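Local structure of neuraminidase (Influenza A virus, 4GDI) at residues 37-42 against 55-60; 222-227 against 269-274; 291-296 against 310-315. The protein is a tetrameric, neuraminidase-like beta-propeller protein of a bat influenza virus, predicted to remove terminal sialic acids although its putative active site has diverged. All coordinates share one frame; numbering follows the deposited sequence.

Contact 1: 37-42 against 55-60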
loop_
_atom_site.group_PDB
_atom_site.type_symbol
_atom_site.label_atom_id
_atom_site.label_comp_id
_atom_site.label_asym_id
_atom_site.label_seq_id
_atom_site.Cartn_x
_atom_site.Cartn_y
_atom_site.Cartn_z
ATOM N N ASP A 37 16.740 -4.736 -2.389
ATOM C CA ASP A 37 15.372 -5.260 -2.345
ATOM C C ASP A 37 14.592 -4.928 -3.608
ATOM O O ASP A 37 13.358 -4.879 -3.607
ATOM C CB ASP A 37 14.634 -4.747 -1.105
ATOM C CG ASP A 37 15.124 -5.409 0.176
ATOM O OD1 ASP A 37 15.418 -6.622 0.140
ATOM O OD2 ASP A 37 15.222 -4.717 1.213
ATOM N N LEU A 38 15.319 -4.711 -4.695
ATOM C CA LEU A 38 14.703 -4.565 -6.000
ATOM C C LEU A 38 14.607 -5.954 -6.601
ATOM O O LEU A 38 15.550 -6.741 -6.516
ATOM C CB LEU A 38 15.565 -3.675 -6.880
ATOM C CG LEU A 38 14.909 -2.649 -7.793
ATOM C CD1 LEU A 38 14.115 -1.642 -6.992
ATOM C CD2 LEU A 38 15.989 -1.956 -8.603
ATOM N N ILE A 39 13.459 -6.268 -7.186
ATOM C CA ILE A 39 13.299 -7.523 -7.902
ATOM C C ILE A 39 13.763 -7.334 -9.343
ATOM O O ILE A 39 13.199 -6.532 -10.088
ATOM C CB ILE A 39 11.842 -7.986 -7.878
ATOM C CG1 ILE A 39 11.360 -8.070 -6.424
ATOM C CG2 ILE A 39 11.704 -9.323 -8.609
ATOM C CD1 ILE A 39 9.920 -8.508 -6.275
ATOM N N LEU A 40 14.799 -8.074 -9.720
ATOM C CA LEU A 40 15.373 -7.993 -11.055
ATOM C C LEU A 40 14.539 -8.786 -12.047
ATOM O O LEU A 40 14.179 -9.941 -11.790
ATOM C CB LEU A 40 16.803 -8.532 -11.037
ATOM C CG LEU A 40 17.739 -7.745 -10.107
ATOM C CD1 LEU A 40 19.114 -8.346 -10.139
ATOM C CD2 LEU A 40 17.777 -6.282 -10.512
ATOM N N SER A 41 14.272 -8.177 -13.195
ATOM C CA SER A 41 13.286 -8.723 -14.120
ATOM C C SER A 41 13.826 -9.038 -15.505
ATOM O O SER A 41 14.741 -8.391 -16.008
ATOM C CB SER A 41 12.114 -7.748 -14.243
ATOM O OG SER A 41 12.549 -6.447 -14.602
ATOM N N ARG A 42 13.219 -10.034 -16.128
ATOM C CA ARG A 42 13.492 -10.324 -17.515
ATOM C C ARG A 42 12.205 -10.781 -18.160
ATOM O O ARG A 42 11.260 -11.140 -17.468
ATOM C CB ARG A 42 14.598 -11.378 -17.659
ATOM C CG ARG A 42 14.334 -12.727 -17.000
ATOM C CD ARG A 42 15.567 -13.631 -17.179
ATOM N NE ARG A 42 15.504 -14.850 -16.377
ATOM C CZ ARG A 42 16.569 -15.557 -16.000
ATOM N NH1 ARG A 42 17.795 -15.173 -16.343
ATOM N NH2 ARG A 42 16.408 -16.651 -15.268
ATOM N N LYS A 55 3.529 -3.825 -15.285
ATOM C CA LYS A 55 4.667 -4.556 -15.811
ATOM C C LYS A 55 4.573 -5.999 -15.334
ATOM O O LYS A 55 4.592 -6.267 -14.133
ATOM C CB LYS A 55 5.972 -3.922 -15.320
ATOM C CG LYS A 55 7.221 -4.694 -15.724
ATOM C CD LYS A 55 8.496 -3.928 -15.384
ATOM C CE LYS A 55 9.388 -4.729 -14.445
ATOM N NZ LYS A 55 10.407 -3.888 -13.761
ATOM N N PHE A 56 4.456 -6.922 -16.283
ATOM C CA PHE A 56 4.529 -8.345 -16.011
ATOM C C PHE A 56 5.945 -8.803 -16.363
ATOM O O PHE A 56 6.498 -8.373 -17.371
ATOM C CB PHE A 56 3.513 -9.110 -16.862
ATOM C CG PHE A 56 2.087 -8.880 -16.456
ATOM C CD1 PHE A 56 1.426 -7.740 -16.849
ATOM C CD2 PHE A 56 1.407 -9.816 -15.699
ATOM C CE1 PHE A 56 0.125 -7.528 -16.482
ATOM C CE2 PHE A 56 0.100 -9.606 -15.334
ATOM C CZ PHE A 56 -0.534 -8.469 -15.717
ATOM N N PHE A 57 6.516 -9.688 -15.556
ATOM C CA PHE A 57 7.900 -10.095 -15.754
ATOM C C PHE A 57 8.279 -11.364 -15.002
ATOM O O PHE A 57 7.631 -11.739 -14.022
ATOM C CB PHE A 57 8.845 -8.964 -15.337
ATOM C CG PHE A 57 8.791 -8.625 -13.871
ATOM C CD1 PHE A 57 7.870 -7.718 -13.389
ATOM C CD2 PHE A 57 9.688 -9.194 -12.982
ATOM C CE1 PHE A 57 7.824 -7.403 -12.037
ATOM C CE2 PHE A 57 9.650 -8.878 -11.629
ATOM C CZ PHE A 57 8.720 -7.983 -11.159
ATOM N N ILE A 58 9.332 -12.031 -15.474
ATOM C CA ILE A 58 9.877 -13.170 -14.760
ATOM C C ILE A 58 10.974 -12.627 -13.849
ATOM O O ILE A 58 11.873 -11.916 -14.313
ATOM C CB ILE A 58 10.466 -14.226 -15.716
ATOM C CG1 ILE A 58 9.468 -14.592 -16.821
ATOM C CG2 ILE A 58 10.875 -15.472 -14.947
ATOM C CD1 ILE A 58 8.133 -15.119 -16.306
ATOM N N ALA A 59 10.905 -12.943 -12.559
ATOM C CA ALA A 59 11.939 -12.501 -11.619
ATOM C C ALA A 59 13.128 -13.445 -11.686
ATOM O O ALA A 59 12.951 -14.658 -11.798
ATOM C CB ALA A 59 11.401 -12.465 -10.202
ATOM N N TYR A 60 14.337 -12.901 -11.615
ATOM C CA TYR A 60 15.514 -13.756 -11.567
ATOM C C TYR A 60 16.463 -13.419 -10.430
ATOM O O TYR A 60 17.451 -14.131 -10.216
ATOM C CB TYR A 60 16.267 -13.747 -12.891
ATOM C CG TYR A 60 16.989 -12.474 -13.203
ATOM C CD1 TYR A 60 18.286 -12.254 -12.740
ATOM C CD2 TYR A 60 16.394 -11.497 -13.985
ATOM C CE1 TYR A 60 18.959 -11.091 -13.036
ATOM C CE2 TYR A 60 17.062 -10.325 -14.286
ATOM C CZ TYR A 60 18.342 -10.127 -13.817
ATOM O OH TYR A 60 18.997 -8.955 -14.125
HETATM O O HOH W 1 16.965 -6.734 -15.229
HETATM O O HOH W 2 14.201 -16.645 -13.613
#
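The Tyr60 ring has Leu40 CB over one face, a CH-pi contact 3.8 Å from the ring centroid, while Ser41 O lies at its edge, in plane. Tyr60 CB lies 3.6 Å from Arg42 CZ, over the centre of the guanidinium, whose plane is 26° from that of the Tyr60 ring. The Phe57 ring takes Ile39 CG2 at its edge, 3.7 Å from Phe57 CE2. The same methyl packs on the small Ala59, at CB (3.5 Å). Arg42 CG sits between backbone N and carbonyl carbon (chi1 59°), which turns the extended chain along Tyr60: methylenes CG and CD run beside Tyr60 CD2, and the charged end goes on to a salt bridge with Glu74. Water 1 donates to both Ser41 O and Tyr60 OH, tying the phenol to the opposite backbone. Arg42 and Ile58 form an antiparallel hydrogen-bonded pair, N to O 2.9 Å in each direction, and Tyr60 N donates to Leu40 O at 3.0 Å. Strand 39-42 thus runs beside the long strand 53-64 in one propeller sheet; strand 78-83 packs against Ile39, Phe57 and Ala59, and strand 352-362 of the adjacent sheet against Arg42 and Tyr60.

Contact 2: 222-227 against 269-274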
loop_
_atom_site.group_PDB
_atom_site.type_symbol
_atom_site.label_atom_id
_atom_site.label_comp_id
_atom_site.label_asym_id
_atom_site.label_seq_id
_atom_site.Cartn_x
_atom_site.Cartn_y
_atom_site.Cartn_z
ATOM N N ARG A 222 11.138 -9.095 -40.016
ATOM C CA ARG A 222 10.210 -9.694 -39.052
ATOM C C ARG A 222 8.970 -10.127 -39.798
ATOM O O ARG A 222 8.351 -9.317 -40.474
ATOM C CB ARG A 222 9.840 -8.690 -37.969
ATOM C CG ARG A 222 11.029 -8.190 -37.184
ATOM C CD ARG A 222 10.590 -7.236 -36.097
ATOM N NE ARG A 222 11.691 -6.781 -35.261
ATOM C CZ ARG A 222 12.244 -7.510 -34.293
ATOM N NH1 ARG A 222 11.814 -8.739 -34.065
ATOM N NH2 ARG A 222 13.236 -7.010 -33.561
ATOM N N PRO A 223 8.626 -11.417 -39.710
ATOM C CA PRO A 223 7.366 -11.881 -40.294
ATOM C C PRO A 223 6.165 -11.293 -39.548
ATOM O O PRO A 223 6.239 -10.997 -38.345
ATOM C CB PRO A 223 7.422 -13.397 -40.100
ATOM C CG PRO A 223 8.287 -13.586 -38.896
ATOM C CD PRO A 223 9.303 -12.466 -38.924
ATOM N N LEU A 224 5.064 -11.134 -40.261
ATOM C CA LEU A 224 3.862 -10.535 -39.695
ATOM C C LEU A 224 2.677 -11.454 -39.800
ATOM O O LEU A 224 2.507 -12.175 -40.784
ATOM C CB LEU A 224 3.532 -9.238 -40.426
ATOM C CG LEU A 224 4.660 -8.219 -40.368
ATOM C CD1 LEU A 224 4.355 -7.048 -41.270
ATOM C CD2 LEU A 224 4.869 -7.750 -38.924
ATOM N N LEU A 225 1.829 -11.410 -38.782
ATOM C CA LEU A 225 0.645 -12.244 -38.775
ATOM C C LEU A 225 -0.582 -11.346 -38.646
ATOM O O LEU A 225 -0.593 -10.416 -37.848
ATOM C CB LEU A 225 0.720 -13.240 -37.620
ATOM C CG LEU A 225 -0.533 -14.048 -37.291
ATOM C CD1 LEU A 225 -0.864 -15.077 -38.359
ATOM C CD2 LEU A 225 -0.354 -14.708 -35.917
ATOM N N ARG A 226 -1.596 -11.622 -39.458
ATOM C CA ARG A 226 -2.884 -10.953 -39.352
ATOM C C ARG A 226 -3.917 -12.043 -39.237
ATOM O O ARG A 226 -3.925 -12.968 -40.052
ATOM C CB ARG A 226 -3.184 -10.140 -40.615
ATOM C CG ARG A 226 -2.173 -9.036 -40.904
ATOM C CD ARG A 226 -2.133 -8.728 -42.391
ATOM N NE ARG A 226 -1.182 -7.667 -42.702
ATOM C CZ ARG A 226 -0.860 -7.298 -43.934
ATOM N NH1 ARG A 226 -1.388 -7.922 -44.980
ATOM N NH2 ARG A 226 -0.004 -6.306 -44.121
ATOM N N PHE A 227 -4.779 -11.961 -38.234
ATOM C CA PHE A 227 -5.823 -12.959 -38.098
ATOM C C PHE A 227 -7.110 -12.395 -37.521
ATOM O O PHE A 227 -7.120 -11.297 -36.976
ATOM C CB PHE A 227 -5.314 -14.190 -37.328
ATOM C CG PHE A 227 -5.072 -13.979 -35.852
ATOM C CD1 PHE A 227 -6.073 -14.234 -34.928
ATOM C CD2 PHE A 227 -3.812 -13.623 -35.378
ATOM C CE1 PHE A 227 -5.845 -14.092 -33.569
ATOM C CE2 PHE A 227 -3.575 -13.487 -34.018
ATOM C CZ PHE A 227 -4.591 -13.725 -33.110
ATOM N N GLY A 269 10.513 -7.765 -31.234
ATOM C CA GLY A 269 10.255 -6.433 -31.742
ATOM C C GLY A 269 8.929 -6.332 -32.484
ATOM O O GLY A 269 8.232 -7.325 -32.663
ATOM N N PHE A 270 8.597 -5.127 -32.933
ATOM C CA PHE A 270 7.270 -4.848 -33.474
ATOM C C PHE A 270 7.293 -4.004 -34.747
ATOM O O PHE A 270 8.226 -3.229 -34.973
ATOM C CB PHE A 270 6.435 -4.115 -32.416
ATOM C CG PHE A 270 6.915 -2.713 -32.107
ATOM C CD1 PHE A 270 6.469 -1.639 -32.845
ATOM C CD2 PHE A 270 7.800 -2.473 -31.060
ATOM C CE1 PHE A 270 6.894 -0.344 -32.555
ATOM C CE2 PHE A 270 8.229 -1.181 -30.761
ATOM C CZ PHE A 270 7.783 -0.119 -31.514
ATOM N N ILE A 271 6.246 -4.177 -35.551
ATOM C CA ILE A 271 5.936 -3.333 -36.715
ATOM C C ILE A 271 4.456 -2.966 -36.613
ATOM O O ILE A 271 3.610 -3.852 -36.511
ATOM C CB ILE A 271 6.180 -4.093 -38.045
ATOM C CG1 ILE A 271 7.679 -4.367 -38.238
ATOM C CG2 ILE A 271 5.589 -3.331 -39.242
ATOM C CD1 ILE A 271 8.025 -5.029 -39.550
ATOM N N LEU A 272 4.135 -1.676 -36.600
ATOM C CA LEU A 272 2.736 -1.263 -36.654
ATOM C C LEU A 272 2.220 -1.458 -38.069
ATOM O O LEU A 272 2.550 -0.698 -38.977
ATOM C CB LEU A 272 2.562 0.187 -36.219
ATOM C CG LEU A 272 1.124 0.671 -36.009
ATOM C CD1 LEU A 272 0.440 -0.122 -34.921
ATOM C CD2 LEU A 272 1.101 2.156 -35.652
ATOM N N ASP A 273 1.383 -2.475 -38.225
ATOM C CA ASP A 273 0.968 -2.981 -39.525
ATOM C C ASP A 273 -0.342 -2.309 -39.950
ATOM O O ASP A 273 -1.398 -2.934 -39.980
ATOM C CB ASP A 273 0.830 -4.502 -39.433
ATOM C CG ASP A 273 0.423 -5.146 -40.738
ATOM O OD1 ASP A 273 0.482 -4.485 -41.805
ATOM O OD2 ASP A 273 0.047 -6.335 -40.682
ATOM N N GLU A 274 -0.220 -1.021 -40.265
ATOM C CA GLU A 274 -1.319 -0.184 -40.714
ATOM C C GLU A 274 -0.895 0.603 -41.971
ATOM O O GLU A 274 0.139 0.337 -42.574
ATOM C CB GLU A 274 -1.698 0.787 -39.592
ATOM C CG GLU A 274 -2.045 0.094 -38.287
ATOM C CD GLU A 274 -3.340 -0.686 -38.392
ATOM O OE1 GLU A 274 -4.234 -0.201 -39.117
ATOM O OE2 GLU A 274 -3.469 -1.772 -37.774
HETATM O O HOH W 3 0.888 -7.623 -38.389
#
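Arg226 reaches Asp273 along an extended chain. At CB, a chi1 of -61° sets CG anti to the carbonyl carbon, and the contacts begin there: CG passes 3.5 Å from Asp273 OD2 and CD follows past the same oxygen. NE then donates to OD2 at 2.7 Å, almost straight (177°) and in the guanidinium plane, while NH2 donates to OD1 at 3.0 Å from slightly outside that plane. Both oxygens use their syn lone pairs, so the carboxylate is gripped side-on by two nitrogens and its rotation is fixed. At the tip, NH1 turns to Glu301 and Gln234; Asp273 and Glu301 together balance the positive charge. Asp273 is the centre of an inverse gamma turn. Water 3 lies 2.8 Å from Asp273 OD2 and within hydrogen-bonding distance of Leu225 O, with more acceptors around it than protons.

Arginine serves quite differently at the other end. Arg222 lays its guanidinium flat over Gly269 CA, 3.4 Å from Arg222 CZ; the lack of a side chain on Gly269 permits this closeness. NH2 is held by Ile267 O, with a long, weak ion pair to the calcium ligand Asp245. Between the two arginines, Leu224 CD2 meets Ile271 CB at 4.0 Å, the branched apolar side chains crossing at about a right angle.

Strand 224-228 belongs to a four-stranded antiparallel sheet of the beta-propeller, between strands 208-214 and 233-236. Loop 269-274 leads on to strand 277-281 of the next sheet, with Phe270 and Leu272 leaning on strand 200-205.

Contact 3: 291-296 against 310-315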
loop_
_atom_site.group_PDB
_atom_site.type_symbol
_atom_site.label_atom_id
_atom_site.label_comp_id
_atom_site.label_asym_id
_atom_site.label_seq_id
_atom_site.Cartn_x
_atom_site.Cartn_y
_atom_site.Cartn_z
ATOM N N PHE A 291 17.310 3.517 -30.868
ATOM C CA PHE A 291 16.026 2.999 -31.338
ATOM C C PHE A 291 15.403 4.019 -32.269
ATOM O O PHE A 291 15.293 5.212 -31.942
ATOM C CB PHE A 291 15.093 2.707 -30.163
ATOM C CG PHE A 291 14.080 1.623 -30.426
ATOM C CD1 PHE A 291 14.474 0.312 -30.626
ATOM C CD2 PHE A 291 12.729 1.907 -30.415
ATOM C CE1 PHE A 291 13.541 -0.685 -30.843
ATOM C CE2 PHE A 291 11.789 0.902 -30.629
ATOM C CZ PHE A 291 12.197 -0.388 -30.841
ATOM N N VAL A 292 14.980 3.542 -33.433
ATOM C CA VAL A 292 14.489 4.417 -34.484
ATOM C C VAL A 292 13.110 3.975 -35.000
ATOM O O VAL A 292 12.903 2.810 -35.353
ATOM C CB VAL A 292 15.501 4.449 -35.648
ATOM C CG1 VAL A 292 14.962 5.260 -36.817
ATOM C CG2 VAL A 292 16.821 5.019 -35.166
ATOM N N LEU A 293 12.181 4.920 -35.032
ATOM C CA LEU A 293 10.827 4.684 -35.517
ATOM C C LEU A 293 10.690 5.340 -36.894
ATOM O O LEU A 293 10.964 6.527 -37.045
ATOM C CB LEU A 293 9.814 5.284 -34.545
ATOM C CG LEU A 293 9.295 4.350 -33.439
ATOM C CD1 LEU A 293 8.263 3.383 -33.996
ATOM C CD2 LEU A 293 10.437 3.586 -32.818
ATOM N N GLU A 294 10.288 4.569 -37.897
ATOM C CA GLU A 294 10.121 5.115 -39.246
ATOM C C GLU A 294 8.727 4.853 -39.789
ATOM O O GLU A 294 8.193 3.745 -39.687
ATOM C CB GLU A 294 11.179 4.542 -40.179
ATOM C CG GLU A 294 12.599 4.981 -39.796
ATOM C CD GLU A 294 13.671 4.360 -40.672
ATOM O OE1 GLU A 294 13.860 3.129 -40.600
ATOM O OE2 GLU A 294 14.330 5.109 -41.426
ATOM N N GLN A 295 8.135 5.895 -40.358
ATOM C CA GLN A 295 6.805 5.810 -40.933
ATOM C C GLN A 295 6.857 5.517 -42.435
ATOM O O GLN A 295 7.611 6.155 -43.176
ATOM C CB GLN A 295 6.082 7.130 -40.716
ATOM C CG GLN A 295 4.615 7.093 -41.118
ATOM C CD GLN A 295 4.025 8.487 -41.250
ATOM O OE1 GLN A 295 4.622 9.355 -41.870
ATOM N NE2 GLN A 295 2.859 8.704 -40.662
ATOM N N ILE A 296 6.041 4.557 -42.861
ATOM C CA ILE A 296 5.928 4.147 -44.253
ATOM C C ILE A 296 4.474 4.298 -44.673
ATOM O O ILE A 296 3.665 3.404 -44.433
ATOM C CB ILE A 296 6.334 2.673 -44.458
ATOM C CG1 ILE A 296 7.757 2.419 -43.970
ATOM C CG2 ILE A 296 6.241 2.291 -45.924
ATOM C CD1 ILE A 296 8.161 0.943 -44.061
ATOM N N TYR A 310 12.123 9.113 -36.595
ATOM C CA TYR A 310 12.399 9.579 -35.246
ATOM C C TYR A 310 13.445 8.707 -34.578
ATOM O O TYR A 310 13.229 7.519 -34.356
ATOM C CB TYR A 310 11.146 9.521 -34.390
ATOM C CG TYR A 310 10.075 10.516 -34.709
ATOM C CD1 TYR A 310 10.242 11.862 -34.426
ATOM C CD2 TYR A 310 8.860 10.100 -35.253
ATOM C CE1 TYR A 310 9.239 12.774 -34.697
ATOM C CE2 TYR A 310 7.853 11.004 -35.527
ATOM C CZ TYR A 310 8.046 12.339 -35.248
ATOM O OH TYR A 310 7.041 13.234 -35.524
ATOM N N GLU A 311 14.567 9.312 -34.227
ATOM C CA GLU A 311 15.613 8.605 -33.541
ATOM C C GLU A 311 15.350 8.828 -32.070
ATOM O O GLU A 311 15.806 9.811 -31.494
ATOM C CB GLU A 311 16.973 9.160 -33.966
ATOM C CG GLU A 311 18.159 8.409 -33.406
ATOM C CD GLU A 311 19.462 8.823 -34.075
ATOM O OE1 GLU A 311 19.462 9.027 -35.310
ATOM O OE2 GLU A 311 20.483 8.953 -33.368
ATOM N N LEU A 312 14.575 7.929 -31.469
ATOM C CA LEU A 312 14.160 8.090 -30.078
ATOM C C LEU A 312 15.345 7.956 -29.122
ATOM O O LEU A 312 15.439 8.677 -28.123
ATOM C CB LEU A 312 13.087 7.063 -29.724
ATOM C CG LEU A 312 11.758 7.218 -30.467
ATOM C CD1 LEU A 312 10.761 6.137 -29.986
ATOM C CD2 LEU A 312 11.189 8.624 -30.277
ATOM N N PHE A 313 16.238 7.024 -29.435
ATOM C CA PHE A 313 17.503 6.893 -28.717
ATOM C C PHE A 313 18.621 6.774 -29.753
ATOM O O PHE A 313 18.403 6.219 -30.831
ATOM C CB PHE A 313 17.494 5.644 -27.832
ATOM C CG PHE A 313 16.510 5.706 -26.694
ATOM C CD1 PHE A 313 16.833 6.349 -25.507
ATOM C CD2 PHE A 313 15.263 5.107 -26.807
ATOM C CE1 PHE A 313 15.920 6.401 -24.455
ATOM C CE2 PHE A 313 14.351 5.156 -25.762
ATOM C CZ PHE A 313 14.679 5.801 -24.586
ATOM N N SER A 314 19.815 7.274 -29.440
ATOM C CA SER A 314 20.950 7.125 -30.360
ATOM C C SER A 314 21.965 6.139 -29.835
ATOM O O SER A 314 22.367 5.221 -30.542
ATOM C CB SER A 314 21.653 8.455 -30.614
ATOM O OG SER A 314 20.774 9.393 -31.201
ATOM N N ASN A 315 22.387 6.337 -28.592
ATOM C CA ASN A 315 23.464 5.548 -28.019
ATOM C C ASN A 315 23.035 4.579 -26.913
ATOM O O ASN A 315 23.704 3.577 -26.692
ATOM C CB ASN A 315 24.552 6.485 -27.491
ATOM C CG ASN A 315 25.237 7.256 -28.604
ATOM O OD1 ASN A 315 25.694 6.671 -29.590
ATOM N ND2 ASN A 315 25.289 8.575 -28.466
#
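Phe291 faces both Leu312 and Phe313 across a classic beta bulge, which interrupts the antiparallel pairing of strand 289-296 with the strand ending near 311 in one propeller sheet. The backbone bonds show the shift of register. Leu293 and Tyr310 make a regular hydrogen-bonded pair, N to O 2.9 Å in both directions. Val292 and Glu311 follow as a non-hydrogen-bonded pair. Then the extra residue enters: Phe291 O receives Phe313 N at 3.2 Å, in the carbonyl plane and on a lone pair, and also a weak, bent bond from Leu312 N (124°). Phe291 N returns a bond to Phe313 O, its donor standing 45° out of the carbonyl plane.

The apolar contacts lie on both faces. Leu293 CD2 meets Leu312 CD1 at 3.8 Å, the bulge having turned Leu312 toward its neighbour, and Phe291 CB touches the edge of the Phe313 ring at CD2 (4.1 Å). Large hydrophobic residues suit this face, which strand 338-346 covers through Phe339, Leu341 and Ile343. On the opposite face, the one bearing Val292 and Glu311, Val292 CG2 brushes the methylene CG of Glu311 at 4.0 Å.

Polar ends leave the contact. Glu311 is extended, CG anti to its amide nitrogen (chi1 -175°), which leads the carboxylate away from the valine toward Lys283, with which it is paired in the model, though its exact position is doubtful. Tyr310 turns its ring away from strand 289-296, and its OH is hydrogen-bonded to Lys19 O.

Overall arrangement
Contacts 2 and 3 meet directly: Phe270 puts CE2 4.0 Å from Phe291 CZ and CE1 4.2 Å from Leu293 CD1, so the loop 269-274 packs onto the sheet of strand 289-296, and their centres lie about 18 Å apart. Contact 1 stands on its own, its centre about 27 Å from each of the others; it and contact 2 lie on opposite sides of the chain's centre. Contact 1 lies in an early sheet of the propeller, contacts 2 and 3 in two consecutive later ones. The bound calcium is nearest contact 2, about 7 Å from the Arg222 side chain, and about 13 Å from that of Tyr310 in contact 3, whereas contact 1 lies away from the annotated sites.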